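Local coordinates for protein pyridine synthase TbtD (Thermobispora bispora, PDB 5WA4) that probably catalyses the [4+2] aza-cycloaddition that forms the pyridine core of the thiopeptide antibiotic thiomuracin, on a substrate carrying an N-terminal leader peptide, at residues Met22-Val30 with Phe46-Leu56; Pro87-Leu98 with Leu114-Thr122. All coordinates share one frame; numbering follows the deposited sequence.

Interaction 1: Met22-Val30 with Phe46-Leu56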
loop_
_atom_site.group_PDB
_atom_site.type_symbol
_atom_site.label_atom_id
_atom_site.label_comp_id
_atom_site.label_asym_id
_atom_site.label_seq_id
_atom_site.Cartn_x
_atom_site.Cartn_y
_atom_site.Cartn_z
ATOM N N MET E 22 15.585 11.102 40.569
ATOM C CA MET E 22 14.148 10.824 40.639
ATOM C C MET E 22 13.833 9.660 41.583
ATOM O O MET E 22 12.911 9.774 42.393
ATOM C CB MET E 22 13.601 10.541 39.238
ATOM C CG MET E 22 12.083 10.442 39.124
ATOM S SD MET E 22 11.185 11.951 39.551
ATOM C CE MET E 22 11.562 13.044 38.189
ATOM N N ASP E 23 14.595 8.561 41.504
ATOM C CA ASP E 23 14.380 7.405 42.410
ATOM C C ASP E 23 14.415 7.834 43.888
ATOM O O ASP E 23 13.890 7.134 44.756
ATOM C CB ASP E 23 15.427 6.285 42.179
ATOM C CG ASP E 23 15.085 5.362 40.993
ATOM O OD1 ASP E 23 14.267 5.743 40.137
ATOM O OD2 ASP E 23 15.663 4.256 40.881
ATOM N N ASP E 24 15.038 8.983 44.170
ATOM C CA ASP E 24 15.198 9.454 45.546
ATOM C C ASP E 24 14.007 10.277 45.978
ATOM O O ASP E 24 13.552 10.164 47.116
ATOM C CB ASP E 24 16.485 10.281 45.718
ATOM C CG ASP E 24 17.718 9.421 46.013
ATOM O OD1 ASP E 24 17.605 8.389 46.730
ATOM O OD2 ASP E 24 18.802 9.795 45.509
ATOM N N LEU E 25 13.518 11.120 45.073
ATOM C CA LEU E 25 12.312 11.896 45.334
ATOM C C LEU E 25 11.147 10.966 45.629
ATOM O O LEU E 25 10.289 11.268 46.460
ATOM C CB LEU E 25 11.979 12.803 44.148
ATOM C CG LEU E 25 10.561 13.385 44.054
ATOM C CD1 LEU E 25 10.220 14.296 45.214
ATOM C CD2 LEU E 25 10.419 14.137 42.759
ATOM N N ILE E 26 11.129 9.833 44.933
ATOM C CA ILE E 26 10.096 8.829 45.133
ATOM C C ILE E 26 10.150 8.349 46.577
ATOM O O ILE E 26 9.183 8.521 47.326
ATOM C CB ILE E 26 10.251 7.637 44.127
ATOM C CG1 ILE E 26 9.681 8.016 42.757
ATOM C CG2 ILE E 26 9.566 6.369 44.630
ATOM C CD1 ILE E 26 10.011 7.023 41.675
ATOM N N LEU E 27 11.299 7.808 46.977
ATOM C CA LEU E 27 11.438 7.136 48.263
ATOM C C LEU E 27 11.492 8.061 49.483
ATOM O O LEU E 27 11.048 7.673 50.558
ATOM C CB LEU E 27 12.691 6.268 48.244
ATOM C CG LEU E 27 12.722 5.205 47.155
ATOM C CD1 LEU E 27 14.014 4.396 47.202
ATOM C CD2 LEU E 27 11.517 4.315 47.315
ATOM N N ASP E 28 12.047 9.261 49.325
ATOM C CA ASP E 28 12.369 10.123 50.473
ATOM C C ASP E 28 11.417 11.297 50.619
ATOM O O ASP E 28 11.358 11.939 51.668
ATOM C CB ASP E 28 13.803 10.668 50.367
ATOM C CG ASP E 28 14.865 9.575 50.426
ATOM O OD1 ASP E 28 14.531 8.421 50.786
ATOM O OD2 ASP E 28 16.046 9.886 50.123
ATOM N N GLY E 29 10.691 11.598 49.550
ATOM C CA GLY E 29 9.721 12.673 49.579
ATOM C C GLY E 29 8.304 12.180 49.361
ATOM O O GLY E 29 7.405 12.513 50.131
ATOM N N VAL E 30 8.088 11.371 48.329
ATOM C CA VAL E 30 6.721 11.054 47.950
ATOM C C VAL E 30 6.134 9.935 48.812
ATOM O O VAL E 30 5.035 10.086 49.342
ATOM C CB VAL E 30 6.620 10.687 46.455
ATOM C CG1 VAL E 30 5.237 10.131 46.146
ATOM C CG2 VAL E 30 6.899 11.915 45.593
ATOM N N PHE E 46 1.664 7.440 41.593
ATOM C CA PHE E 46 2.430 8.476 40.918
ATOM C C PHE E 46 2.902 7.957 39.570
ATOM O O PHE E 46 3.024 6.744 39.370
ATOM C CB PHE E 46 3.626 8.951 41.785
ATOM C CG PHE E 46 4.451 7.826 42.366
ATOM C CD1 PHE E 46 5.571 7.360 41.713
ATOM C CD2 PHE E 46 4.085 7.221 43.560
ATOM C CE1 PHE E 46 6.317 6.325 42.240
ATOM C CE2 PHE E 46 4.831 6.176 44.094
ATOM C CZ PHE E 46 5.944 5.729 43.432
ATOM N N LEU E 47 3.150 8.886 38.651
ATOM C CA LEU E 47 3.763 8.575 37.366
ATOM C C LEU E 47 4.892 9.559 36.993
ATOM O O LEU E 47 4.847 10.755 37.362
ATOM C CB LEU E 47 2.703 8.598 36.264
ATOM C CG LEU E 47 1.515 7.642 36.368
ATOM C CD1 LEU E 47 0.431 8.071 35.402
ATOM C CD2 LEU E 47 1.944 6.203 36.122
ATOM N N ARG E 48 5.883 9.069 36.244
ATOM C CA ARG E 48 6.856 9.965 35.620
ATOM C C ARG E 48 6.373 10.428 34.262
ATOM O O ARG E 48 5.715 9.673 33.549
ATOM C CB ARG E 48 8.207 9.285 35.447
ATOM C CG ARG E 48 8.641 8.503 36.629
ATOM C CD ARG E 48 9.817 7.671 36.286
ATOM N NE ARG E 48 10.233 6.864 37.426
ATOM C CZ ARG E 48 11.500 6.656 37.773
ATOM N NH1 ARG E 48 12.463 7.247 37.093
ATOM N NH2 ARG E 48 11.808 5.877 38.809
ATOM N N HIS E 49 6.722 11.654 33.902
ATOM C CA HIS E 49 6.480 12.178 32.565
ATOM C C HIS E 49 7.499 13.289 32.190
ATOM O O HIS E 49 8.092 13.926 33.068
ATOM C CB HIS E 49 5.057 12.730 32.445
ATOM C CG HIS E 49 4.574 12.827 31.032
ATOM N ND1 HIS E 49 4.711 13.971 30.276
ATOM C CD2 HIS E 49 3.977 11.913 30.229
ATOM C CE1 HIS E 49 4.210 13.760 29.069
ATOM N NE2 HIS E 49 3.756 12.520 29.016
ATOM N N TRP E 50 7.628 13.528 30.879
ATOM C CA TRP E 50 8.618 14.402 30.267
ATOM C C TRP E 50 8.196 15.841 30.013
ATOM O O TRP E 50 9.047 16.717 29.856
ATOM C CB TRP E 50 9.059 13.816 28.923
ATOM C CG TRP E 50 7.932 13.485 27.974
ATOM C CD1 TRP E 50 7.301 12.286 27.851
ATOM C CD2 TRP E 50 7.304 14.366 27.012
ATOM N NE1 TRP E 50 6.328 12.352 26.889
ATOM C CE2 TRP E 50 6.302 13.606 26.359
ATOM C CE3 TRP E 50 7.489 15.705 26.650
ATOM C CZ2 TRP E 50 5.485 14.153 25.358
ATOM C CZ3 TRP E 50 6.677 16.241 25.651
ATOM C CH2 TRP E 50 5.688 15.462 25.018
ATOM N N ARG E 51 6.899 16.093 29.947
ATOM C CA ARG E 51 6.439 17.341 29.370
ATOM C C ARG E 51 6.696 18.530 30.273
ATOM O O ARG E 51 6.353 18.509 31.457
ATOM C CB ARG E 51 4.957 17.242 29.034
ATOM C CG ARG E 51 4.534 18.147 27.909
ATOM C CD ARG E 51 3.036 18.178 27.810
ATOM N NE ARG E 51 2.419 19.350 28.417
ATOM C CZ ARG E 51 1.260 19.303 29.056
ATOM N NH1 ARG E 51 0.646 18.136 29.175
ATOM N NH2 ARG E 51 0.729 20.405 29.586
ATOM N N ARG E 52 7.302 19.560 29.695
ATOM C CA ARG E 52 7.697 20.762 30.424
ATOM C C ARG E 52 8.738 20.457 31.496
ATOM O O ARG E 52 8.833 21.171 32.494
ATOM C CB ARG E 52 6.476 21.428 31.055
ATOM C CG ARG E 52 5.382 21.725 30.065
ATOM C CD ARG E 52 4.780 23.077 30.359
ATOM N NE ARG E 52 4.229 23.119 31.709
ATOM C CZ ARG E 52 4.009 24.245 32.378
ATOM N NH1 ARG E 52 4.322 25.417 31.807
ATOM N NH2 ARG E 52 3.502 24.197 33.613
ATOM N N GLY E 53 9.503 19.384 31.291
ATOM C CA GLY E 53 10.591 19.034 32.181
ATOM C C GLY E 53 10.290 17.815 33.023
ATOM O O GLY E 53 9.186 17.707 33.566
ATOM N N PRO E 54 11.295 16.926 33.176
ATOM C CA PRO E 54 11.195 15.653 33.893
ATOM C C PRO E 54 10.464 15.888 35.187
ATOM O O PRO E 54 10.910 16.742 35.948
ATOM C CB PRO E 54 12.658 15.268 34.160
ATOM C CG PRO E 54 13.433 16.041 33.197
ATOM C CD PRO E 54 12.700 17.323 32.995
ATOM N N HIS E 55 9.347 15.207 35.420
ATOM C CA HIS E 55 8.591 15.469 36.634
ATOM C C HIS E 55 7.820 14.278 37.078
ATOM O O HIS E 55 7.910 13.216 36.475
ATOM C CB HIS E 55 7.636 16.638 36.454
ATOM C CG HIS E 55 6.556 16.394 35.453
ATOM N ND1 HIS E 55 6.632 16.853 34.155
ATOM C CD2 HIS E 55 5.355 15.775 35.564
ATOM C CE1 HIS E 55 5.535 16.508 33.503
ATOM N NE2 HIS E 55 4.743 15.861 34.336
ATOM N N LEU E 56 7.085 14.463 38.167
ATOM C CA LEU E 56 6.239 13.424 38.711
ATOM C C LEU E 56 4.823 13.908 38.697
ATOM O O LEU E 56 4.561 15.086 38.945
ATOM C CB LEU E 56 6.642 13.034 40.135
ATOM C CG LEU E 56 7.825 12.080 40.238
ATOM C CD1 LEU E 56 7.840 11.335 41.579
ATOM C CD2 LEU E 56 7.797 11.113 39.052
#

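Interaction 2: Pro87-Leu98 with Leu114-Thr122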
loop_
_atom_site.group_PDB
_atom_site.type_symbol
_atom_site.label_atom_id
_atom_site.label_comp_id
_atom_site.label_asym_id
_atom_site.label_seq_id
_atom_site.Cartn_x
_atom_site.Cartn_y
_atom_site.Cartn_z
ATOM N N PRO E 87 17.565 19.762 46.508
ATOM C CA PRO E 87 16.976 20.343 45.294
ATOM C C PRO E 87 17.727 20.030 44.006
ATOM O O PRO E 87 18.957 19.976 43.977
ATOM C CB PRO E 87 17.006 21.849 45.573
ATOM C CG PRO E 87 18.122 22.023 46.496
ATOM C CD PRO E 87 18.177 20.790 47.361
ATOM N N SER E 88 16.952 19.838 42.946
ATOM C CA SER E 88 17.468 19.545 41.623
ATOM C C SER E 88 18.269 20.718 41.106
ATOM O O SER E 88 17.832 21.858 41.251
ATOM C CB SER E 88 16.315 19.226 40.671
ATOM O OG SER E 88 16.662 19.476 39.318
ATOM N N PRO E 89 19.433 20.439 40.487
ATOM C CA PRO E 89 20.337 21.438 39.902
ATOM C C PRO E 89 19.634 22.296 38.878
ATOM O O PRO E 89 19.599 23.523 38.972
ATOM C CB PRO E 89 21.403 20.600 39.196
ATOM C CG PRO E 89 21.246 19.231 39.730
ATOM C CD PRO E 89 19.822 19.070 40.122
ATOM N N GLY E 90 19.071 21.606 37.892
ATOM C CA GLY E 90 18.495 22.238 36.729
ATOM C C GLY E 90 19.020 21.547 35.481
ATOM O O GLY E 90 20.075 20.900 35.493
ATOM N N MET E 91 18.256 21.649 34.404
ATOM C CA MET E 91 18.720 21.178 33.111
ATOM C C MET E 91 19.528 22.324 32.502
ATOM O O MET E 91 19.350 23.476 32.897
ATOM C CB MET E 91 17.542 20.786 32.220
ATOM C CG MET E 91 17.714 19.466 31.498
ATOM S SD MET E 91 17.420 18.060 32.576
ATOM C CE MET E 91 18.085 16.720 31.578
ATOM N N ALA E 92 20.418 22.030 31.563
ATOM C CA ALA E 92 21.198 23.104 30.957
ATOM C C ALA E 92 20.332 23.943 29.984
ATOM O O ALA E 92 20.221 25.164 30.140
ATOM C CB ALA E 92 22.432 22.540 30.248
ATOM N N ASP E 93 19.710 23.292 28.998
ATOM C CA ASP E 93 18.890 24.005 28.011
ATOM C C ASP E 93 17.603 23.238 27.663
ATOM O O ASP E 93 17.645 22.218 26.948
ATOM C CB ASP E 93 19.709 24.268 26.737
ATOM C CG ASP E 93 18.908 24.979 25.642
ATOM O OD1 ASP E 93 17.722 25.328 25.857
ATOM O OD2 ASP E 93 19.473 25.164 24.536
ATOM N N PRO E 94 16.458 23.734 28.166
ATOM C CA PRO E 94 15.139 23.204 27.800
ATOM C C PRO E 94 14.978 23.045 26.296
ATOM O O PRO E 94 14.693 21.937 25.837
ATOM C CB PRO E 94 14.178 24.253 28.358
ATOM C CG PRO E 94 14.891 24.710 29.613
ATOM C CD PRO E 94 16.354 24.773 29.204
ATOM N N SER E 95 15.220 24.106 25.538
ATOM C CA SER E 95 15.010 24.062 24.095
ATOM C C SER E 95 15.780 22.936 23.381
ATOM O O SER E 95 15.405 22.517 22.289
ATOM C CB SER E 95 15.389 25.403 23.481
ATOM O OG SER E 95 16.777 25.623 23.658
ATOM N N ALA E 96 16.848 22.444 23.989
ATOM C CA ALA E 96 17.605 21.336 23.410
ATOM C C ALA E 96 16.745 20.092 23.285
ATOM O O ALA E 96 17.020 19.217 22.469
ATOM C CB ALA E 96 18.852 21.031 24.263
ATOM N N PHE E 97 15.714 20.015 24.125
ATOM C CA PHE E 97 14.808 18.875 24.135
ATOM C C PHE E 97 13.563 19.115 23.292
ATOM O O PHE E 97 12.804 18.183 23.081
ATOM C CB PHE E 97 14.364 18.520 25.565
ATOM C CG PHE E 97 15.419 17.834 26.390
ATOM C CD1 PHE E 97 16.366 18.571 27.093
ATOM C CD2 PHE E 97 15.456 16.452 26.472
ATOM C CE1 PHE E 97 17.317 17.945 27.854
ATOM C CE2 PHE E 97 16.406 15.809 27.222
ATOM C CZ PHE E 97 17.349 16.554 27.915
ATOM N N LEU E 98 13.326 20.348 22.838
ATOM C CA LEU E 98 12.057 20.660 22.169
ATOM C C LEU E 98 11.800 19.698 20.993
ATOM O O LEU E 98 10.787 19.009 20.989
ATOM C CB LEU E 98 12.006 22.126 21.701
ATOM C CG LEU E 98 10.701 22.649 21.076
ATOM C CD1 LEU E 98 9.583 22.558 22.068
ATOM C CD2 LEU E 98 10.823 24.075 20.636
ATOM N N LEU E 114 4.781 22.663 25.319
ATOM C CA LEU E 114 6.009 21.906 25.451
ATOM C C LEU E 114 7.071 22.810 26.031
ATOM O O LEU E 114 7.942 22.347 26.763
ATOM C CB LEU E 114 6.465 21.358 24.110
ATOM C CG LEU E 114 5.494 20.447 23.368
ATOM C CD1 LEU E 114 6.143 19.907 22.091
ATOM C CD2 LEU E 114 5.054 19.295 24.277
ATOM N N MET E 115 6.971 24.094 25.655
ATOM C CA MET E 115 7.792 25.237 26.100
ATOM C C MET E 115 6.876 26.345 26.613
ATOM O O MET E 115 5.778 26.515 26.081
ATOM C CB MET E 115 8.613 25.812 24.945
ATOM C CG MET E 115 9.862 25.064 24.579
ATOM S SD MET E 115 11.117 25.185 25.857
ATOM C CE MET E 115 11.303 23.443 26.201
ATOM N N PRO E 116 7.303 27.125 27.621
ATOM C CA PRO E 116 8.421 27.091 28.570
ATOM C C PRO E 116 8.233 26.049 29.667
ATOM O O PRO E 116 7.097 25.885 30.114
ATOM C CB PRO E 116 8.383 28.491 29.192
ATOM C CG PRO E 116 7.667 29.334 28.206
ATOM C CD PRO E 116 6.629 28.434 27.652
ATOM N N TRP E 117 9.304 25.397 30.118
ATOM C CA TRP E 117 9.203 24.444 31.230
ATOM C C TRP E 117 8.594 25.073 32.486
ATOM O O TRP E 117 8.687 26.279 32.721
ATOM C CB TRP E 117 10.575 23.845 31.580
ATOM C CG TRP E 117 11.063 22.823 30.577
ATOM C CD1 TRP E 117 10.569 22.619 29.323
ATOM C CD2 TRP E 117 12.126 21.868 30.747
ATOM N NE1 TRP E 117 11.256 21.602 28.703
ATOM C CE2 TRP E 117 12.211 21.122 29.554
ATOM C CE3 TRP E 117 13.001 21.560 31.797
ATOM C CZ2 TRP E 117 13.146 20.101 29.372
ATOM C CZ3 TRP E 117 13.935 20.533 31.618
ATOM C CH2 TRP E 117 13.993 19.818 30.419
ATOM N N SER E 118 7.928 24.233 33.264
ATOM C CA SER E 118 7.534 24.560 34.625
ATOM C C SER E 118 8.806 24.794 35.440
ATOM O O SER E 118 9.847 24.191 35.150
ATOM C CB SER E 118 6.693 23.422 35.213
ATOM O OG SER E 118 6.693 23.417 36.624
ATOM N N PRO E 119 8.737 25.681 36.447
ATOM C CA PRO E 119 9.852 25.968 37.355
ATOM C C PRO E 119 10.359 24.726 38.062
ATOM O O PRO E 119 9.543 23.928 38.520
ATOM C CB PRO E 119 9.239 26.943 38.348
ATOM C CG PRO E 119 8.169 27.632 37.564
ATOM C CD PRO E 119 7.588 26.566 36.696
ATOM N N ASP E 120 11.679 24.563 38.155
ATOM C CA ASP E 120 12.244 23.350 38.736
ATOM C C ASP E 120 12.011 23.378 40.240
ATOM O O ASP E 120 11.856 24.444 40.834
ATOM C CB ASP E 120 13.731 23.229 38.392
ATOM C CG ASP E 120 14.303 21.839 38.674
ATOM O OD1 ASP E 120 13.534 20.870 38.871
ATOM O OD2 ASP E 120 15.548 21.708 38.666
ATOM N N ASN E 121 11.923 22.196 40.838
ATOM C CA ASN E 121 11.752 22.049 42.282
ATOM C C ASN E 121 10.485 22.665 42.879
ATOM O O ASN E 121 10.389 22.772 44.103
ATOM C CB ASN E 121 12.968 22.637 43.011
ATOM C CG ASN E 121 14.263 22.014 42.572
ATOM O OD1 ASN E 121 14.564 20.873 42.926
ATOM N ND2 ASN E 121 15.046 22.759 41.795
ATOM N N THR E 122 9.528 23.071 42.042
ATOM C CA THR E 122 8.232 23.554 42.544
ATOM C C THR E 122 7.154 22.464 42.600
ATOM O O THR E 122 7.280 21.418 41.969
ATOM C CB THR E 122 7.678 24.707 41.688
ATOM O OG1 THR E 122 7.587 24.291 40.321
ATOM C CG2 THR E 122 8.570 25.914 41.783
#

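Interaction 1: Met22-Val30 with Phe46-Leu56
M22 enters the contact from the first turn of helix 22-35 and runs between R48 and L56. Its CG lies over one face of the R48 guanidinium, toward the rim, 3.8 Å from NH1 of R48. Its chain then bends at chi2 (62°) and chi3 (71°). This brings SD of M22 to L56, where CG is its nearest atom. CE of M22 ends beside the backbone of P54 and H55.

D23 makes the polar link. Its OD1 accepts a salt-bridge hydrogen bond from NH2 of R48 at 2.8 Å, with an N-H...O angle of 157°. The oxygen lies near the guanidinium plane, at its edge, but the carboxylate plane stands almost perpendicular to it. R48 is thus met by a methylene of M22 over one face and by the carboxylate of D23 at the edge.

L25 comes tip to tip with L56, its CD2 4.0 Å from CD1 of L56. I26 touches three residues. Its CG1 is 3.8 Å from CE1 of F46 and also meets CD1 of L56, CG2 lies near CZ of F46, and CD1 packs against NH2 of R48. V30 closes the row: CG1 lies 4.1 Å from CD2 of F46, and CG2 turns to CD1 of L56.

The helix runs roughly antiparallel to strand 46-49, with axes 11.3 Å apart at closest approach. It packs on one face of the antiparallel sheet, over strands 44-49 and 55-62. Helix 64-85 touches L25, and helix 135-159 touches D23 and I26.

Interaction 2: Pro87-Leu98 with Leu114-Thr122
W117 reaches from segment 114-122 toward P94 and M91 of segment 87-98. Its CB packs against O of R52. In the ring, CG, CD1 and CD2 all lie close to CB of P94. That CB stands over the five-membered ring, 3.8 Å from the centroid and 6° off the normal, a CH-pi contact. Past NE1 and CE2, which also face CB of P94, CZ2 nears CD1 of F97. The two aromatic planes are inclined at 48°. At the far end, CZ3 and CH2 of W117 meet CB and CG of M91.

M115 folds back on itself, which brings its CE to CB of P94. L98 puts CD1 3.6 Å from CG of M115.

The other end is polar. N121 pairs its amide with the S88 backbone: OD1 accepts from N of S88 at 2.6 Å, and ND2 donates to O of S88 at 3.0 Å. The second bond is straight (166°) and uses a lone pair in the carbonyl plane. OG of S88 donates to the syn lone pair of D120 OD2.

N121 lies within a type II beta turn, P119 to T122. This is a loop-to-loop contact at the surface, joining the linkers on either side of helix 98-107.

Interaction 1 is buried, while interaction 2 lies at the surface; their centres are about 13 Å apart. Interaction 1 joins a helix to two sheet strands through aliphatic and aromatic packing with a single salt bridge. Interaction 2 joins two loops, with an apolar cluster of tryptophan, phenylalanine, methionine, proline and leucine at one end and hydrogen bonds of side chains to backbone and to side chain at the other. They meet at the 50-53 turn: the R52 backbone bonds to that of S118, and G53 packs on W117. P54, just after the turn, touches both M22 and W117. Interaction 2 adjoins a second subunit, where F97 packs on M91 of that copy. No other chain touches interaction 1.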